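Long-range contacts in PROBABLE CHAIN-FATTY-ACID-CoA LIGASE FADD13 (Mycobacterium tuberculosis, PDB 3T5C), which is probably a ligase of the AMP-binding enzyme family (ANL superfamily), present here as its N-terminal domain: residues Leu159-Thr164 / Gly173-His178; Arg273-Gly278 / Lys293-Val298. All coordinates share one frame; numbering follows the deposited sequence.

In the fold
Contact 1 (159-164 with 173-178) precedes contact 2 (273-278 with 293-298) in the sequence, and both belong to the AMP-binding enzyme region. Their centres are about 28 Å apart, on opposite sides of the chain's centre. Their nearest atoms are about 13 Å apart, so they do not touch. Contact 1 is a beta hairpin in a small antiparallel sheet that also takes in strand 361-362. Contact 2 joins two neighbouring parallel strands of the large mixed sheet, linked by helix 284-291. The hairpin and the mostly parallel part of the mixed sheet are separate parts of the fold.

Contact 1. Residues Leu159-Thr164 / Gly173-His178; sequences LFIMYT and GVVHTH
Tyr163 lays one face of its ring over Gly173. Gly173 CA stands 3.6 Å from the centre of the Tyr163 ring, a CH-pi contact offset toward the rim. The Tyr163 ring takes this place with CG anti to the carbonyl carbon (chi1 -75°), and its OH is hydrogen-bonded to Asp99. Ile161 is on the same face of the sheet. Its CG2 branch reaches Gly173 CA at 3.7 Å, while CG1 runs alongside Val175 CG1.

Met162, Val174 and His176 share the other face. Met162 is bent at chi3 (-144°). Its chain crosses the His176 side chain at about a right angle and meets the ring obliquely. This sets Met162 CE 3.5 Å from His176 CD2. Both nitrogens of that ring are bonded, ND1 to Ser180 OG and NE2 to Thr304 O, which fixes its rotation. Val174 CG2 meets the Thr164 methyl CG2 at 3.8 Å.

The two strands form an antiparallel hairpin. Its connection carries the Ser/Thr/Gly-rich signature of AMP-binding enzymes, often called their P-loop, and part of that loop is not modelled. Backbone bonds pair Phe160 with His176 and Met162 with Val174. Val174 N approaches Met162 O at 2.7 Å from above the carbonyl plane.

A classic beta bulge disturbs the far end. Leu159 and Phe160 both face His176, and His176 O accepts from Leu159 N at 2.7 Å and from Phe160 N at 3.0 Å. Leu159 CG lies over the centre of the His178 ring, 3.7 Å from its centroid. The two side chains cross at about a right angle. His178 ND1 is bonded to the backbone N of Ile4. The Phe160 ring turns from the partner strand and packs on Phe71 and helix 209-221.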
ATOM      1  N   LEU A 159       3.834  12.565   3.318  1.00 24.53           N
ATOM      2  CA  LEU A 159       4.630  11.531   2.678  1.00 25.83           C
ATOM      3  C   LEU A 159       3.950  11.042   1.408  1.00 25.88           C
ATOM      4  O   LEU A 159       4.609  10.838   0.393  1.00 24.94           O
ATOM      5  CB  LEU A 159       4.814  10.343   3.631  1.00 24.89           C
ATOM      6  CG  LEU A 159       6.030   9.414   3.474  1.00 28.82           C
ATOM      7  CD1 LEU A 159       5.721   8.093   4.146  1.00 26.37           C
ATOM      8  CD2 LEU A 159       6.381   9.182   2.025  1.00 28.61           C
ATOM      9  N   PHE A 160       2.631  10.842   1.484  1.00 26.81           N
ATOM     10  CA  PHE A 160       1.848  10.342   0.350  1.00 27.53           C
ATOM     11  C   PHE A 160       0.517  11.063   0.165  1.00 25.51           C
ATOM     12  O   PHE A 160      -0.113  11.483   1.131  1.00 23.98           O
ATOM     13  CB  PHE A 160       1.464   8.861   0.527  1.00 28.87           C
ATOM     14  CG  PHE A 160       2.600   7.883   0.419  1.00 33.82           C
ATOM     15  CD1 PHE A 160       3.050   7.196   1.550  1.00 36.36           C
ATOM     16  CD2 PHE A 160       3.180   7.589  -0.817  1.00 34.50           C
ATOM     17  CE1 PHE A 160       4.066   6.219   1.449  1.00 35.75           C
ATOM     18  CE2 PHE A 160       4.193   6.614  -0.928  1.00 35.58           C
ATOM     19  CZ  PHE A 160       4.632   5.932   0.209  1.00 34.17           C
ATOM     20  N   ILE A 161       0.094  11.171  -1.091  1.00 25.05           N
ATOM     21  CA  ILE A 161      -1.215  11.722  -1.420  1.00 26.03           C
ATOM     22  C   ILE A 161      -1.794  10.622  -2.309  1.00 26.12           C
ATOM     23  O   ILE A 161      -1.335  10.407  -3.429  1.00 27.92           O
ATOM     24  CB  ILE A 161      -1.156  13.044  -2.227  1.00 27.26           C
ATOM     25  CG1 ILE A 161      -0.418  14.124  -1.425  1.00 24.69           C
ATOM     26  CG2 ILE A 161      -2.587  13.501  -2.549  1.00 24.31           C
ATOM     27  CD1 ILE A 161      -0.357  15.466  -2.121  1.00 26.30           C
ATOM     28  N   MET A 162      -2.778   9.904  -1.788  1.00 27.09           N
ATOM     29  CA  MET A 162      -3.393   8.805  -2.517  1.00 29.61           C
ATOM     30  C   MET A 162      -4.829   9.190  -2.853  1.00 29.74           C
ATOM     31  O   MET A 162      -5.641   9.413  -1.957  1.00 29.48           O
ATOM     32  CB  MET A 162      -3.358   7.544  -1.645  1.00 32.68           C
ATOM     33  CG  MET A 162      -1.957   7.203  -1.083  1.00 38.97           C
ATOM     34  SD  MET A 162      -1.979   5.983   0.296  1.00 48.55           S
ATOM     35  CE  MET A 162      -0.641   6.564   1.391  1.00 39.40           C
ATOM     36  N   TYR A 163      -5.135   9.285  -4.142  1.00 31.63           N
ATOM     37  CA  TYR A 163      -6.477   9.660  -4.566  1.00 35.56           C
ATOM     38  C   TYR A 163      -7.456   8.506  -4.515  1.00 39.08           C
ATOM     39  O   TYR A 163      -7.124   7.373  -4.862  1.00 39.80           O
ATOM     40  CB  TYR A 163      -6.446  10.269  -5.975  1.00 35.07           C
ATOM     41  CG  TYR A 163      -5.909  11.680  -5.973  1.00 32.67           C
ATOM     42  CD1 TYR A 163      -4.535  11.922  -5.915  1.00 31.74           C
ATOM     43  CD2 TYR A 163      -6.777  12.773  -5.925  1.00 34.19           C
ATOM     44  CE1 TYR A 163      -4.035  13.212  -5.803  1.00 33.43           C
ATOM     45  CE2 TYR A 163      -6.288  14.076  -5.809  1.00 33.76           C
ATOM     46  CZ  TYR A 163      -4.915  14.284  -5.747  1.00 33.00           C
ATOM     47  OH  TYR A 163      -4.416  15.552  -5.608  1.00 32.65           O
ATOM     48  N   THR A 164      -8.667   8.812  -4.064  1.00 42.99           N
ATOM     49  CA  THR A 164      -9.732   7.826  -3.946  1.00 46.66           C
ATOM     50  C   THR A 164     -11.058   8.457  -4.370  1.00 49.28           C
ATOM     51  O   THR A 164     -11.289   9.648  -4.136  1.00 47.69           O
ATOM     52  CB  THR A 164      -9.869   7.335  -2.492  1.00 48.08           C
ATOM     53  OG1 THR A 164     -10.815   6.258  -2.439  1.00 53.51           O
ATOM     54  CG2 THR A 164     -10.348   8.475  -1.586  1.00 45.50           C
ATOM     55  N   GLY A 173      -7.658  13.782  -2.692  1.00 32.09           N
ATOM     56  CA  GLY A 173      -6.325  13.278  -2.430  1.00 27.32           C
ATOM     57  C   GLY A 173      -6.178  13.004  -0.948  1.00 25.74           C
ATOM     58  O   GLY A 173      -6.320  13.922  -0.140  1.00 25.37           O
ATOM     59  N   VAL A 174      -5.918  11.750  -0.580  1.00 23.10           N
ATOM     60  CA  VAL A 174      -5.747  11.395   0.831  1.00 21.69           C
ATOM     61  C   VAL A 174      -4.283  11.617   1.222  1.00 20.73           C
ATOM     62  O   VAL A 174      -3.383  10.948   0.701  1.00 20.90           O
ATOM     63  CB  VAL A 174      -6.135   9.909   1.091  1.00 21.73           C
ATOM     64  CG1 VAL A 174      -5.864   9.531   2.550  1.00 19.35           C
ATOM     65  CG2 VAL A 174      -7.599   9.695   0.744  1.00 22.72           C
ATOM     66  N   VAL A 175      -4.038  12.548   2.135  1.00 23.12           N
ATOM     67  CA  VAL A 175      -2.658  12.814   2.518  1.00 26.18           C
ATOM     68  C   VAL A 175      -2.245  12.056   3.769  1.00 24.98           C
ATOM     69  O   VAL A 175      -2.876  12.158   4.815  1.00 23.97           O
ATOM     70  CB  VAL A 175      -2.360  14.343   2.728  1.00 26.75           C
ATOM     71  CG1 VAL A 175      -3.044  15.176   1.652  1.00 29.32           C
ATOM     72  CG2 VAL A 175      -2.782  14.788   4.100  1.00 32.84           C
ATOM     73  N   HIS A 176      -1.176  11.282   3.626  1.00 26.45           N
ATOM     74  CA  HIS A 176      -0.618  10.502   4.721  1.00 26.07           C
ATOM     75  C   HIS A 176       0.782  11.001   5.075  1.00 24.46           C
ATOM     76  O   HIS A 176       1.514  11.526   4.235  1.00 24.36           O
ATOM     77  CB  HIS A 176      -0.582   9.018   4.357  1.00 25.17           C
ATOM     78  CG  HIS A 176      -1.845   8.294   4.699  1.00 26.99           C
ATOM     79  ND1 HIS A 176      -2.275   8.124   5.999  1.00 23.89           N
ATOM     80  CD2 HIS A 176      -2.789   7.725   3.912  1.00 26.60           C
ATOM     81  CE1 HIS A 176      -3.429   7.482   5.998  1.00 25.96           C
ATOM     82  NE2 HIS A 176      -3.763   7.228   4.744  1.00 26.28           N
ATOM     83  N   THR A 177       1.136  10.827   6.337  1.00 24.91           N
ATOM     84  CA  THR A 177       2.413  11.281   6.846  1.00 24.40           C
ATOM     85  C   THR A 177       3.349  10.117   7.191  1.00 24.60           C
ATOM     86  O   THR A 177       2.967   8.950   7.115  1.00 22.10           O
ATOM     87  CB  THR A 177       2.177  12.116   8.100  1.00 24.90           C
ATOM     88  OG1 THR A 177       1.635  11.270   9.129  1.00 24.10           O
ATOM     89  CG2 THR A 177       1.178  13.253   7.804  1.00 20.33           C
ATOM     90  N   HIS A 178       4.578  10.446   7.567  1.00 24.41           N
ATOM     91  CA  HIS A 178       5.535   9.419   7.947  1.00 24.65           C
ATOM     92  C   HIS A 178       4.948   8.714   9.166  1.00 25.14           C
ATOM     93  O   HIS A 178       4.975   7.483   9.262  1.00 24.39           O
ATOM     94  CB  HIS A 178       6.891  10.060   8.280  1.00 23.20           C
ATOM     95  CG  HIS A 178       7.634  10.548   7.075  1.00 22.76           C
ATOM     96  ND1 HIS A 178       8.636   9.815   6.471  1.00 24.14           N
ATOM     97  CD2 HIS A 178       7.476  11.661   6.320  1.00 23.34           C
ATOM     98  CE1 HIS A 178       9.059  10.456   5.396  1.00 23.90           C
ATOM     99  NE2 HIS A 178       8.371  11.578   5.281  1.00 24.14           N
TER

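Contact 2. Residues Arg273-Gly278 / Lys293-Val298; sequences RYFITG and KNIEVV
A beta-alpha-beta unit brings strands 274-278 and 296-302 side by side, in parallel, within the large mixed sheet. Helix 284-291 connects them and ends in a Schellman motif with Asn294 as its C-prime residue. Four backbone bonds join the segments. Phe275 takes part in two of them: its N gives to Glu296 O at 3.0 Å, and its O accepts from Val298 N at 2.9 Å. Arg273 O accepts from Glu296 N, and Thr277 N gives to Val298 O. At the entry to the pair, a water donates to Arg273 O at 2.7 Å and to Asn294 O.

Tyr274 and Val298 meet on one face of the sheet. The Tyr274 ring carbon CD2 touches Val298 CG2 at 3.6 Å, an oblique approach to the ring. With CG between its backbone N and carbonyl carbon (chi1 62°), the Tyr274 ring is brought beside Val298, and its OH bonds to Asp193 O. On the other face, Ile295 CG2 comes to the edge of the Phe275 ring, near its plane, 3.6 Å from CD1. Helix 252-258 also packs against Phe275, through Leu255 and Met258.

Thr277 OG1 lies 3.8 Å from Val297 CG1. This hydroxyl is buried with no polar partner in the model. The charged groups do not pair across the strands: Arg273 NE is 7.0 Å from Glu296 OE2, and Arg273 forms its salt bridge with Asp198. With no charge pair across the strands, the segments are held by main-chain hydrogen bonds, apolar packing and one bridging water.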
ATOM      1  N   ARG A 273       1.373 -19.990   4.355  1.00 33.31           N
ATOM      2  CA  ARG A 273       0.541 -20.001   5.547  1.00 32.31           C
ATOM      3  C   ARG A 273      -0.841 -19.358   5.365  1.00 33.70           C
ATOM      4  O   ARG A 273      -1.846 -19.917   5.812  1.00 33.47           O
ATOM      5  CB  ARG A 273       1.267 -19.313   6.705  1.00 30.01           C
ATOM      6  CG  ARG A 273       2.610 -19.928   7.056  1.00 29.22           C
ATOM      7  CD  ARG A 273       2.934 -19.720   8.535  1.00 28.70           C
ATOM      8  NE  ARG A 273       3.117 -18.310   8.884  1.00 28.62           N
ATOM      9  CZ  ARG A 273       4.184 -17.585   8.554  1.00 29.99           C
ATOM     10  NH1 ARG A 273       5.182 -18.132   7.862  1.00 27.19           N
ATOM     11  NH2 ARG A 273       4.248 -16.310   8.908  1.00 27.71           N
ATOM     12  N   TYR A 274      -0.893 -18.187   4.727  1.00 32.89           N
ATOM     13  CA  TYR A 274      -2.168 -17.503   4.524  1.00 32.79           C
ATOM     14  C   TYR A 274      -2.145 -16.352   3.534  1.00 33.18           C
ATOM     15  O   TYR A 274      -1.102 -15.744   3.287  1.00 32.95           O
ATOM     16  CB  TYR A 274      -2.709 -16.961   5.853  1.00 30.41           C
ATOM     17  CG  TYR A 274      -1.814 -15.934   6.523  1.00 31.02           C
ATOM     18  CD1 TYR A 274      -0.817 -16.327   7.414  1.00 29.39           C
ATOM     19  CD2 TYR A 274      -1.958 -14.567   6.256  1.00 28.24           C
ATOM     20  CE1 TYR A 274       0.018 -15.388   8.027  1.00 29.77           C
ATOM     21  CE2 TYR A 274      -1.126 -13.621   6.862  1.00 28.69           C
ATOM     22  CZ  TYR A 274      -0.143 -14.038   7.747  1.00 28.14           C
ATOM     23  OH  TYR A 274       0.667 -13.115   8.366  1.00 28.89           O
ATOM     24  N   PHE A 275      -3.315 -16.060   2.973  1.00 32.64           N
ATOM     25  CA  PHE A 275      -3.468 -14.946   2.046  1.00 33.67           C
ATOM     26  C   PHE A 275      -4.002 -13.782   2.864  1.00 34.85           C
ATOM     27  O   PHE A 275      -4.643 -13.990   3.888  1.00 34.81           O
ATOM     28  CB  PHE A 275      -4.494 -15.252   0.948  1.00 32.13           C
ATOM     29  CG  PHE A 275      -3.964 -16.086  -0.180  1.00 32.26           C
ATOM     30  CD1 PHE A 275      -4.145 -17.462  -0.191  1.00 31.93           C
ATOM     31  CD2 PHE A 275      -3.286 -15.489  -1.238  1.00 33.04           C
ATOM     32  CE1 PHE A 275      -3.661 -18.236  -1.239  1.00 33.42           C
ATOM     33  CE2 PHE A 275      -2.795 -16.251  -2.293  1.00 34.18           C
ATOM     34  CZ  PHE A 275      -2.984 -17.631  -2.293  1.00 33.60           C
ATOM     35  N   ILE A 276      -3.723 -12.562   2.424  1.00 37.43           N
ATOM     36  CA  ILE A 276      -4.248 -11.378   3.095  1.00 40.71           C
ATOM     37  C   ILE A 276      -5.248 -10.799   2.096  1.00 42.61           C
ATOM     38  O   ILE A 276      -4.856 -10.261   1.053  1.00 41.89           O
ATOM     39  CB  ILE A 276      -3.159 -10.323   3.382  1.00 41.11           C
ATOM     40  CG1 ILE A 276      -2.094 -10.905   4.307  1.00 43.23           C
ATOM     41  CG2 ILE A 276      -3.786  -9.104   4.052  1.00 41.97           C
ATOM     42  CD1 ILE A 276      -0.934  -9.963   4.569  1.00 43.08           C
ATOM     43  N   THR A 277      -6.534 -10.941   2.408  1.00 43.40           N
ATOM     44  CA  THR A 277      -7.609 -10.457   1.544  1.00 46.64           C
ATOM     45  C   THR A 277      -8.130  -9.084   1.955  1.00 46.59           C
ATOM     46  O   THR A 277      -8.454  -8.850   3.117  1.00 44.65           O
ATOM     47  CB  THR A 277      -8.789 -11.468   1.526  1.00 47.85           C
ATOM     48  OG1 THR A 277      -8.452 -12.572   0.677  1.00 50.12           O
ATOM     49  CG2 THR A 277     -10.067 -10.815   1.027  1.00 49.28           C
ATOM     50  N   GLY A 278      -8.214  -8.180   0.987  1.00 49.80           N
ATOM     51  CA  GLY A 278      -8.700  -6.844   1.280  1.00 53.57           C
ATOM     52  C   GLY A 278     -10.159  -6.625   0.917  1.00 55.80           C
ATOM     53  O   GLY A 278     -10.566  -6.867  -0.221  1.00 56.87           O
ATOM     54  N   LYS A 293      -6.775 -27.228   2.008  1.00 52.08           N
ATOM     55  CA  LYS A 293      -5.552 -27.136   1.231  1.00 49.94           C
ATOM     56  C   LYS A 293      -4.475 -26.628   2.178  1.00 49.03           C
ATOM     57  O   LYS A 293      -3.328 -26.410   1.785  1.00 49.38           O
ATOM     58  CB  LYS A 293      -5.754 -26.153   0.077  1.00 52.01           C
ATOM     59  CG  LYS A 293      -5.196 -26.609  -1.251  1.00 54.14           C
ATOM     60  CD  LYS A 293      -5.764 -27.960  -1.640  1.00 56.38           C
ATOM     61  CE  LYS A 293      -5.370 -28.325  -3.054  1.00 58.07           C
ATOM     62  NZ  LYS A 293      -5.970 -27.363  -4.008  1.00 58.80           N
ATOM     63  N   ASN A 294      -4.866 -26.440   3.436  1.00 47.83           N
ATOM     64  CA  ASN A 294      -3.966 -25.954   4.471  1.00 48.37           C
ATOM     65  C   ASN A 294      -3.566 -24.502   4.216  1.00 47.06           C
ATOM     66  O   ASN A 294      -2.446 -24.088   4.515  1.00 46.86           O
ATOM     67  CB  ASN A 294      -2.729 -26.844   4.541  1.00 50.57           C
ATOM     68  CG  ASN A 294      -3.078 -28.298   4.799  1.00 53.58           C
ATOM     69  OD1 ASN A 294      -3.644 -28.637   5.844  1.00 54.04           O
ATOM     70  ND2 ASN A 294      -2.752 -29.168   3.843  1.00 53.77           N
ATOM     71  N   ILE A 295      -4.497 -23.737   3.653  1.00 44.40           N
ATOM     72  CA  ILE A 295      -4.266 -22.330   3.364  1.00 42.00           C
ATOM     73  C   ILE A 295      -5.275 -21.528   4.162  1.00 40.15           C
ATOM     74  O   ILE A 295      -6.481 -21.720   4.015  1.00 41.07           O
ATOM     75  CB  ILE A 295      -4.489 -22.002   1.879  1.00 43.26           C
ATOM     76  CG1 ILE A 295      -3.616 -22.898   0.993  1.00 44.67           C
ATOM     77  CG2 ILE A 295      -4.180 -20.524   1.630  1.00 42.78           C
ATOM     78  CD1 ILE A 295      -2.152 -22.517   0.957  1.00 48.00           C
ATOM     79  N   GLU A 296      -4.788 -20.635   5.011  1.00 38.92           N
ATOM     80  CA  GLU A 296      -5.674 -19.806   5.808  1.00 37.28           C
ATOM     81  C   GLU A 296      -5.886 -18.459   5.126  1.00 37.11           C
ATOM     82  O   GLU A 296      -5.159 -18.100   4.198  1.00 35.99           O
ATOM     83  CB  GLU A 296      -5.100 -19.612   7.208  1.00 38.10           C
ATOM     84  CG  GLU A 296      -5.320 -20.801   8.127  1.00 43.18           C
ATOM     85  CD  GLU A 296      -4.698 -20.612   9.507  1.00 46.45           C
ATOM     86  OE1 GLU A 296      -5.272 -21.128  10.493  1.00 49.07           O
ATOM     87  OE2 GLU A 296      -3.633 -19.960   9.609  1.00 46.37           O
ATOM     88  N   VAL A 297      -6.890 -17.721   5.582  1.00 36.52           N
ATOM     89  CA  VAL A 297      -7.197 -16.423   5.000  1.00 35.78           C
ATOM     90  C   VAL A 297      -7.416 -15.349   6.052  1.00 33.96           C
ATOM     91  O   VAL A 297      -8.170 -15.536   7.000  1.00 33.21           O
ATOM     92  CB  VAL A 297      -8.459 -16.490   4.130  1.00 36.19           C
ATOM     93  CG1 VAL A 297      -8.713 -15.140   3.481  1.00 38.36           C
ATOM     94  CG2 VAL A 297      -8.303 -17.568   3.078  1.00 37.26           C
ATOM     95  N   VAL A 298      -6.729 -14.228   5.883  1.00 33.80           N
ATOM     96  CA  VAL A 298      -6.880 -13.101   6.783  1.00 32.69           C
ATOM     97  C   VAL A 298      -7.558 -12.008   5.962  1.00 33.45           C
ATOM     98  O   VAL A 298      -7.087 -11.639   4.887  1.00 34.88           O
ATOM     99  CB  VAL A 298      -5.526 -12.594   7.308  1.00 30.21           C
ATOM    100  CG1 VAL A 298      -5.737 -11.361   8.178  1.00 29.69           C
ATOM    101  CG2 VAL A 298      -4.851 -13.685   8.122  1.00 31.01           C
TER
HETATM  102  O   HOH W   1      -1.636 -22.339   6.929  1.00 40.44           O